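Local coordinates for protein major pollen allergen Jun a 1 (Juniperus ashei, PDB 1PXZ) that has low pectate lyase activity, cleaving pectate by calcium-dependent elimination, and is the major allergen of cedar pollen, at residues Asn166-Thr179 against His191-His203. Sequence-based numbering, arbitrary orientation.
Sequences NSLSDCSDGLIDVT and HFFNHHKVMLLGH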
loop_
_atom_site.group_PDB
_atom_site.type_symbol
_atom_site.label_atom_id
_atom_site.label_comp_id
_atom_site.label_asym_id
_atom_site.label_seq_id
_atom_site.Cartn_x
_atom_site.Cartn_y
_atom_site.Cartn_z
ATOM N N ASN A 166 7.042 1.817 3.742
ATOM C CA ASN A 166 7.810 0.670 3.247
ATOM C C ASN A 166 8.586 1.019 1.998
ATOM O O ASN A 166 8.197 1.926 1.271
ATOM C CB ASN A 166 6.865 -0.488 2.930
ATOM C CG ASN A 166 6.079 -0.791 4.205
ATOM O OD1 ASN A 166 6.679 -1.295 5.155
ATOM N ND2 ASN A 166 4.807 -0.463 4.223
ATOM N N SER A 167 9.644 0.258 1.735
ATOM C CA SER A 167 10.409 0.345 0.490
ATOM C C SER A 167 10.133 -0.882 -0.362
ATOM O O SER A 167 10.506 -1.996 0.010
ATOM C CB SER A 167 11.896 0.468 0.843
ATOM O OG SER A 167 12.121 1.777 1.348
ATOM N N LEU A 168 9.447 -0.720 -1.490
ATOM C CA LEU A 168 8.873 -1.826 -2.238
ATOM C C LEU A 168 9.384 -1.827 -3.673
ATOM O O LEU A 168 9.165 -0.813 -4.339
ATOM C CB LEU A 168 7.339 -1.710 -2.242
ATOM C CG LEU A 168 6.734 -1.543 -0.836
ATOM C CD1 LEU A 168 5.253 -1.200 -0.934
ATOM C CD2 LEU A 168 6.933 -2.797 0.010
ATOM N N SER A 169 10.034 -2.899 -4.124
ATOM C CA SER A 169 10.651 -2.845 -5.447
ATOM C C SER A 169 10.796 -4.242 -6.037
ATOM O O SER A 169 10.742 -5.212 -5.285
ATOM C CB SER A 169 12.035 -2.186 -5.365
ATOM O OG SER A 169 12.926 -2.942 -4.539
ATOM N N ASP A 170 10.959 -4.335 -7.344
ATOM C CA ASP A 170 11.438 -5.517 -8.025
ATOM C C ASP A 170 10.773 -6.809 -7.606
ATOM O O ASP A 170 11.471 -7.743 -7.186
ATOM C CB ASP A 170 12.952 -5.615 -7.725
ATOM C CG ASP A 170 13.649 -6.669 -8.571
ATOM O OD1 ASP A 170 13.130 -7.007 -9.656
ATOM O OD2 ASP A 170 14.703 -7.153 -8.109
ATOM N N CYS A 171 9.450 -6.889 -7.716
ATOM C CA CYS A 171 8.774 -8.160 -7.483
ATOM C C CYS A 171 8.320 -8.780 -8.790
ATOM O O CYS A 171 8.338 -8.109 -9.827
ATOM C CB CYS A 171 7.578 -7.951 -6.532
ATOM S SG CYS A 171 8.274 -7.619 -4.879
ATOM N N SER A 172 7.906 -10.054 -8.765
ATOM C CA SER A 172 7.585 -10.657 -10.065
ATOM C C SER A 172 6.257 -10.144 -10.594
ATOM O O SER A 172 6.122 -10.005 -11.815
ATOM C CB SER A 172 7.595 -12.187 -9.977
ATOM O OG SER A 172 6.612 -12.632 -9.058
ATOM N N ASP A 173 5.289 -9.849 -9.733
ATOM C CA ASP A 173 3.988 -9.403 -10.261
ATOM C C ASP A 173 3.665 -8.012 -9.761
ATOM O O ASP A 173 4.160 -7.056 -10.364
ATOM C CB ASP A 173 2.900 -10.408 -9.879
ATOM C CG ASP A 173 3.206 -11.735 -10.572
ATOM O OD1 ASP A 173 2.920 -11.821 -11.787
ATOM O OD2 ASP A 173 3.722 -12.665 -9.920
ATOM N N GLY A 174 2.880 -7.850 -8.696
ATOM C CA GLY A 174 2.611 -6.497 -8.222
ATOM C C GLY A 174 3.324 -6.136 -6.936
ATOM O O GLY A 174 3.918 -6.963 -6.244
ATOM N N LEU A 175 3.273 -4.848 -6.565
ATOM C CA LEU A 175 3.792 -4.463 -5.264
ATOM C C LEU A 175 2.650 -4.449 -4.261
ATOM O O LEU A 175 2.798 -4.971 -3.160
ATOM C CB LEU A 175 4.519 -3.121 -5.332
ATOM C CG LEU A 175 5.794 -3.173 -6.198
ATOM C CD1 LEU A 175 6.446 -1.799 -6.246
ATOM C CD2 LEU A 175 6.755 -4.224 -5.660
ATOM N N ILE A 176 1.499 -3.867 -4.591
ATOM C CA ILE A 176 0.371 -3.925 -3.656
ATOM C C ILE A 176 -0.866 -4.364 -4.419
ATOM O O ILE A 176 -1.188 -3.751 -5.448
ATOM C CB ILE A 176 0.138 -2.563 -3.002
ATOM C CG1 ILE A 176 1.292 -2.132 -2.093
ATOM C CG2 ILE A 176 -1.189 -2.534 -2.244
ATOM C CD1 ILE A 176 1.099 -0.737 -1.530
ATOM N N ASP A 177 -1.543 -5.407 -3.974
ATOM C CA ASP A 177 -2.761 -5.873 -4.657
ATOM C C ASP A 177 -3.910 -5.781 -3.671
ATOM O O ASP A 177 -3.837 -6.362 -2.583
ATOM C CB ASP A 177 -2.505 -7.276 -5.167
ATOM C CG ASP A 177 -3.217 -7.769 -6.395
ATOM O OD1 ASP A 177 -2.725 -7.570 -7.528
ATOM O OD2 ASP A 177 -4.296 -8.394 -6.263
ATOM N N VAL A 178 -4.967 -5.041 -4.000
ATOM C CA VAL A 178 -6.099 -4.883 -3.079
ATOM C C VAL A 178 -7.344 -5.365 -3.798
ATOM O O VAL A 178 -7.666 -4.842 -4.867
ATOM C CB VAL A 178 -6.227 -3.425 -2.639
ATOM C CG1 VAL A 178 -7.414 -3.212 -1.700
ATOM C CG2 VAL A 178 -4.950 -2.959 -1.954
ATOM N N THR A 179 -8.027 -6.377 -3.299
ATOM C CA THR A 179 -9.132 -7.000 -3.984
ATOM C C THR A 179 -10.235 -7.484 -3.045
ATOM O O THR A 179 -10.086 -7.513 -1.827
ATOM C CB THR A 179 -8.697 -8.273 -4.754
ATOM O OG1 THR A 179 -8.224 -9.224 -3.785
ATOM C CG2 THR A 179 -7.550 -8.033 -5.710
ATOM N N HIS A 191 8.002 4.019 -0.655
ATOM C CA HIS A 191 8.831 4.294 -1.839
ATOM C C HIS A 191 8.665 3.106 -2.780
ATOM O O HIS A 191 9.046 2.009 -2.377
ATOM C CB HIS A 191 10.278 4.533 -1.451
ATOM C CG HIS A 191 11.199 4.853 -2.587
ATOM N ND1 HIS A 191 12.575 4.727 -2.489
ATOM C CD2 HIS A 191 10.940 5.300 -3.847
ATOM C CE1 HIS A 191 13.123 5.076 -3.646
ATOM N NE2 HIS A 191 12.156 5.434 -4.490
ATOM N N PHE A 192 8.068 3.296 -3.944
ATOM C CA PHE A 192 7.885 2.238 -4.934
ATOM C C PHE A 192 8.902 2.438 -6.047
ATOM O O PHE A 192 8.951 3.558 -6.589
ATOM C CB PHE A 192 6.486 2.270 -5.547
ATOM C CG PHE A 192 5.329 2.165 -4.586
ATOM C CD1 PHE A 192 4.838 3.328 -3.999
ATOM C CD2 PHE A 192 4.760 0.945 -4.281
ATOM C CE1 PHE A 192 3.779 3.265 -3.109
ATOM C CE2 PHE A 192 3.687 0.870 -3.402
ATOM C CZ PHE A 192 3.210 2.033 -2.819
ATOM N N PHE A 193 9.691 1.428 -6.410
ATOM C CA PHE A 193 10.721 1.702 -7.426
ATOM C C PHE A 193 11.181 0.416 -8.120
ATOM O O PHE A 193 10.951 -0.684 -7.614
ATOM C CB PHE A 193 11.900 2.467 -6.823
ATOM C CG PHE A 193 12.677 1.699 -5.749
ATOM C CD1 PHE A 193 12.240 1.685 -4.434
ATOM C CD2 PHE A 193 13.841 1.016 -6.064
ATOM C CE1 PHE A 193 12.962 1.017 -3.471
ATOM C CE2 PHE A 193 14.567 0.314 -5.100
ATOM C CZ PHE A 193 14.109 0.309 -3.792
ATOM N N ASN A 194 11.820 0.612 -9.279
ATOM C CA ASN A 194 12.380 -0.500 -10.051
ATOM C C ASN A 194 11.397 -1.633 -10.208
ATOM O O ASN A 194 11.676 -2.783 -9.844
ATOM C CB ASN A 194 13.666 -1.009 -9.378
ATOM C CG ASN A 194 14.777 0.030 -9.401
ATOM O OD1 ASN A 194 14.686 1.119 -9.986
ATOM N ND2 ASN A 194 15.880 -0.333 -8.733
ATOM N N HIS A 195 10.215 -1.344 -10.744
ATOM C CA HIS A 195 9.145 -2.330 -10.778
ATOM C C HIS A 195 8.114 -1.933 -11.831
ATOM O O HIS A 195 7.802 -0.740 -11.851
ATOM C CB HIS A 195 8.458 -2.434 -9.393
ATOM C CG HIS A 195 7.474 -3.554 -9.386
ATOM N ND1 HIS A 195 6.127 -3.406 -9.683
ATOM C CD2 HIS A 195 7.672 -4.878 -9.151
ATOM C CE1 HIS A 195 5.540 -4.597 -9.621
ATOM N NE2 HIS A 195 6.461 -5.495 -9.299
ATOM N N HIS A 196 7.614 -2.856 -12.644
ATOM C CA HIS A 196 6.621 -2.488 -13.657
ATOM C C HIS A 196 5.226 -2.259 -13.101
ATOM O O HIS A 196 4.745 -1.130 -13.114
ATOM C CB HIS A 196 6.518 -3.584 -14.737
ATOM C CG HIS A 196 7.855 -3.836 -15.361
ATOM N ND1 HIS A 196 8.318 -3.086 -16.419
ATOM C CD2 HIS A 196 8.825 -4.731 -15.073
ATOM C CE1 HIS A 196 9.522 -3.523 -16.757
ATOM N NE2 HIS A 196 9.856 -4.521 -15.959
ATOM N N LYS A 197 4.547 -3.308 -12.639
ATOM C CA LYS A 197 3.126 -3.205 -12.300
ATOM C C LYS A 197 2.919 -2.892 -10.828
ATOM O O LYS A 197 2.888 -3.784 -9.982
ATOM C CB LYS A 197 2.393 -4.503 -12.644
ATOM C CG LYS A 197 2.353 -4.804 -14.137
ATOM C CD LYS A 197 1.774 -6.184 -14.404
ATOM C CE LYS A 197 1.718 -6.476 -15.897
ATOM N NZ LYS A 197 1.514 -5.244 -16.711
ATOM N N VAL A 198 2.767 -1.615 -10.479
ATOM C CA VAL A 198 2.881 -1.266 -9.069
ATOM C C VAL A 198 1.696 -1.564 -8.171
ATOM O O VAL A 198 1.820 -2.260 -7.148
ATOM C CB VAL A 198 3.216 0.242 -9.000
ATOM C CG1 VAL A 198 3.300 0.727 -7.571
ATOM C CG2 VAL A 198 4.551 0.459 -9.724
ATOM N N MET A 199 0.511 -1.021 -8.458
ATOM C CA MET A 199 -0.570 -1.104 -7.477
ATOM C C MET A 199 -1.918 -1.316 -8.168
ATOM O O MET A 199 -2.279 -0.510 -9.014
ATOM C CB MET A 199 -0.553 0.185 -6.662
ATOM C CG MET A 199 -1.660 0.331 -5.647
ATOM S SD MET A 199 -1.644 1.959 -4.883
ATOM C CE MET A 199 0.090 2.257 -4.637
ATOM N N LEU A 200 -2.598 -2.387 -7.803
ATOM C CA LEU A 200 -3.883 -2.815 -8.327
ATOM C C LEU A 200 -4.924 -2.617 -7.230
ATOM O O LEU A 200 -4.827 -3.262 -6.179
ATOM C CB LEU A 200 -3.832 -4.271 -8.755
ATOM C CG LEU A 200 -4.702 -4.706 -9.926
ATOM C CD1 LEU A 200 -4.566 -3.736 -11.095
ATOM C CD2 LEU A 200 -4.343 -6.120 -10.359
ATOM N N LEU A 201 -5.877 -1.719 -7.434
ATOM C CA LEU A 201 -6.960 -1.557 -6.460
ATOM C C LEU A 201 -8.259 -2.021 -7.136
ATOM O O LEU A 201 -8.888 -1.269 -7.888
ATOM C CB LEU A 201 -7.055 -0.121 -5.980
ATOM C CG LEU A 201 -5.790 0.590 -5.508
ATOM C CD1 LEU A 201 -6.036 2.060 -5.187
ATOM C CD2 LEU A 201 -5.210 -0.103 -4.276
ATOM N N GLY A 202 -8.676 -3.262 -6.910
ATOM C CA GLY A 202 -9.804 -3.896 -7.587
ATOM C C GLY A 202 -9.285 -4.773 -8.724
ATOM O O GLY A 202 -8.644 -4.263 -9.646
ATOM N N HIS A 203 -9.537 -6.069 -8.686
ATOM C CA HIS A 203 -8.936 -7.073 -9.534
ATOM C C HIS A 203 -9.688 -7.437 -10.797
ATOM O O HIS A 203 -9.049 -7.687 -11.831
ATOM C CB HIS A 203 -8.771 -8.395 -8.748
ATOM C CG HIS A 203 -7.489 -9.089 -9.107
ATOM N ND1 HIS A 203 -6.355 -9.001 -8.331
ATOM C CD2 HIS A 203 -7.162 -9.871 -10.163
ATOM C CE1 HIS A 203 -5.383 -9.702 -8.890
ATOM N NE2 HIS A 203 -5.847 -10.244 -10.007
HETATM O O HOH W 1 13.534 3.538 -0.127
HETATM O O HOH W 2 13.617 -4.551 -11.221
HETATM O O HOH W 3 5.456 -6.141 -12.577
#
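Leu168 N reaches His191 O (2.9 Å, nearly straight at 176°) where two successive turns of the right-handed parallel beta-helix pair, backbone to backbone, on both arms of an L. On this first arm Leu168 O also takes Phe193 N; on the second, Ile176 O accepts Leu200 N, Val178 N donates to Leu200 O and Val178 O accepts from Gly202 N. At the corner Val198 O receives both Leu175 N and Ile176 N. Inside the coil, Leu168 CD1 and Ile176 CD1 each come within 3.6 Å of Phe192 CE2, the isoleucine at the ring edge, where Leu175 CD1 also lies. Leu175 CG sits over the centre of the His195 ring, 3.6 Å from its centroid. Outside, Phe193 CG stands between its backbone N and carbonyl carbon (chi1 64°), which lays the ring under Ser169 CB, a CH-pi contact. A water bridges Ser167 OG and His191 ND1, while His191 NE2 bonds to Gly223 O. His203 ND1 makes a weak, bent bond (3.0 Å) to Asp177 OD2; Asp177 and Asp173, with Asp149, probably bind calcium, as in related lyases, and Asp173 OD2 also accepts from Gly150 N. Strand 122-124 flanks Ser167-Ser169, strand 153-156 flanks Ile176-Thr179, and the Phe192 ring meets that of Phe222 in the following turn, nearly parallel.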